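Local atomic coordinates of tetraacyldisaccharide 4'-kinase (Aquifex aeolicus, PDB entry 4EHX), a protein that acts as the 4'-kinase of lipid A biosynthesis, probably transferring the gamma-phosphate of ATP to a tetraacyldisaccharide 1-phosphate to give lipid IVA. Residues Gly42-Gly47 / Asn151-Lys156. Sequence-based numbering, arbitrary orientation.
Sequences GNLSVG and NILLLK
Gly42 and Leu153 pair as parallel neighbours where strand 38-43 of this P-loop kinase leads into the phosphate-binding loop. Gly42 O accepts a nearly straight bond from Leu154 N (2.8 Å, 173° at the hydrogen), while Gly42 N reaches Ile152 O through a more bent one. Past this point the strands part, and a water takes over, accepting from Leu44 N and donating to Leu154 O, 2.6 Å from each.

Leucines pack on the Leu153 face of the pairing. Leu153 holds CG anti to its backbone N (chi1 178°), which brings CD1 in against Asn43 CA at 3.5 Å and against the branch point of Leu44. The two leucines cross at about a right angle, Leu44 CG lying 4.0 Å from Leu153 CD1. Leu44 also sends CD1 to Leu155 CD2, so its isobutyl group bridges alternate residues of strand 150-156. An alanine in place of Leu44 would probably leave Leu153 CD1 and Leu155 CD2 without their shared apolar neighbour and open a gap beside the strand. On the other face, Asn43 lays CB against Leu154 O, and its amide reaches forward along its own chain, ND2 donating to Ser45 O at 2.8 Å from 20° out of the carbonyl plane.

Ser45, Val46 and Gly47 begin the predicted ATP site, and Lys156 extends beside them. From CG outward its chain is fully stretched, carrying CE past Ser45 OG, whose hydroxyl is hydrogen-bonded to Asp159. The ammonium group donates to Gly48 O, tying strand 150-156 directly to the P-loop backbone. Lys156 NZ is hydrogen-bonded as well to a bound methylpentanediol, probably from the crystallisation liquor. A further water accepts from Lys156 NZ at 2.9 Å and donates to Val46 O at 2.8 Å.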
loop_
_atom_site.group_PDB
_atom_site.type_symbol
_atom_site.label_atom_id
_atom_site.label_comp_id
_atom_site.label_asym_id
_atom_site.label_seq_id
_atom_site.Cartn_x
_atom_site.Cartn_y
_atom_site.Cartn_z
ATOM N N GLY A 42 4.354 -1.886 6.879
ATOM C CA GLY A 42 3.119 -1.614 7.570
ATOM C C GLY A 42 3.030 -0.204 8.114
ATOM O O GLY A 42 3.948 0.612 7.970
ATOM N N ASN A 43 1.908 0.085 8.742
ATOM C CA ASN A 43 1.759 1.363 9.417
ATOM C C ASN A 43 0.802 1.245 10.601
ATOM O O ASN A 43 0.284 0.155 10.902
ATOM C CB ASN A 43 1.353 2.462 8.444
ATOM C CG ASN A 43 -0.120 2.479 8.185
ATOM O OD1 ASN A 43 -0.739 1.427 8.034
ATOM N ND2 ASN A 43 -0.705 3.671 8.152
ATOM N N LEU A 44 0.596 2.352 11.294
ATOM C CA LEU A 44 -0.166 2.324 12.533
ATOM C C LEU A 44 -1.599 2.783 12.331
ATOM O O LEU A 44 -2.448 2.543 13.175
ATOM C CB LEU A 44 0.502 3.211 13.594
ATOM C CG LEU A 44 1.814 2.714 14.186
ATOM C CD1 LEU A 44 2.251 3.631 15.310
ATOM C CD2 LEU A 44 1.639 1.302 14.702
ATOM N N SER A 45 -1.874 3.457 11.218
ATOM C CA SER A 45 -3.165 4.117 11.069
ATOM C C SER A 45 -3.939 3.697 9.830
ATOM O O SER A 45 -3.370 3.219 8.845
ATOM C CB SER A 45 -2.972 5.633 11.022
ATOM O OG SER A 45 -2.055 5.978 9.999
ATOM N N VAL A 46 -5.251 3.878 9.894
ATOM C CA VAL A 46 -6.071 3.840 8.697
ATOM C C VAL A 46 -5.895 5.179 7.976
ATOM O O VAL A 46 -5.527 6.177 8.598
ATOM C CB VAL A 46 -7.544 3.603 9.046
ATOM C CG1 VAL A 46 -7.675 2.321 9.843
ATOM C CG2 VAL A 46 -8.109 4.780 9.832
ATOM N N GLY A 47 -6.136 5.202 6.667
ATOM C CA GLY A 47 -5.973 6.418 5.887
ATOM C C GLY A 47 -4.751 6.354 4.988
ATOM O O GLY A 47 -3.993 5.387 5.048
ATOM N N ASN A 151 11.211 -5.560 10.008
ATOM C CA ASN A 151 9.894 -5.017 10.313
ATOM C C ASN A 151 9.902 -3.528 10.028
ATOM O O ASN A 151 10.413 -2.747 10.828
ATOM C CB ASN A 151 9.560 -5.273 11.792
ATOM C CG ASN A 151 8.077 -5.268 12.049
ATOM O OD1 ASN A 151 7.284 -5.406 11.124
ATOM N ND2 ASN A 151 7.687 -5.110 13.308
ATOM N N ILE A 152 9.359 -3.138 8.882
ATOM C CA ILE A 152 9.413 -1.746 8.452
ATOM C C ILE A 152 8.096 -1.051 8.754
ATOM O O ILE A 152 7.031 -1.497 8.321
ATOM C CB ILE A 152 9.707 -1.628 6.959
ATOM C CG1 ILE A 152 11.024 -2.343 6.625
ATOM C CG2 ILE A 152 9.780 -0.134 6.562
ATOM C CD1 ILE A 152 11.379 -2.337 5.095
ATOM N N LEU A 153 8.169 0.035 9.513
ATOM C CA LEU A 153 6.973 0.769 9.893
ATOM C C LEU A 153 6.990 2.140 9.263
ATOM O O LEU A 153 7.954 2.898 9.424
ATOM C CB LEU A 153 6.913 0.940 11.414
ATOM C CG LEU A 153 5.706 1.748 11.917
ATOM C CD1 LEU A 153 4.409 0.987 11.686
ATOM C CD2 LEU A 153 5.867 2.124 13.423
ATOM N N LEU A 154 5.915 2.470 8.563
ATOM C CA LEU A 154 5.765 3.805 7.979
ATOM C C LEU A 154 5.004 4.671 8.952
ATOM O O LEU A 154 3.995 4.232 9.521
ATOM C CB LEU A 154 4.992 3.739 6.658
ATOM C CG LEU A 154 5.820 3.427 5.402
ATOM C CD1 LEU A 154 6.607 2.132 5.547
ATOM C CD2 LEU A 154 4.882 3.350 4.190
ATOM N N LEU A 155 5.480 5.898 9.124
ATOM C CA LEU A 155 4.865 6.872 10.018
ATOM C C LEU A 155 4.724 8.198 9.306
ATOM O O LEU A 155 5.698 8.697 8.745
ATOM C CB LEU A 155 5.766 7.118 11.227
ATOM C CG LEU A 155 5.695 6.322 12.526
ATOM C CD1 LEU A 155 6.641 7.009 13.497
ATOM C CD2 LEU A 155 4.277 6.255 13.104
ATOM N N LYS A 156 3.538 8.796 9.350
ATOM C CA LYS A 156 3.408 10.186 8.905
ATOM C C LYS A 156 3.240 11.133 10.086
ATOM O O LYS A 156 2.832 10.725 11.178
ATOM C CB LYS A 156 2.260 10.351 7.912
ATOM C CG LYS A 156 0.917 10.001 8.475
ATOM C CD LYS A 156 -0.135 9.981 7.396
ATOM C CE LYS A 156 -1.435 9.435 7.941
ATOM N NZ LYS A 156 -2.462 9.329 6.873
HETATM O O HOH W 1 1.841 4.638 10.899
HETATM O O HOH W 2 -1.920 6.488 7.314
HETATM O O HOH W 3 -4.435 8.780 8.930
#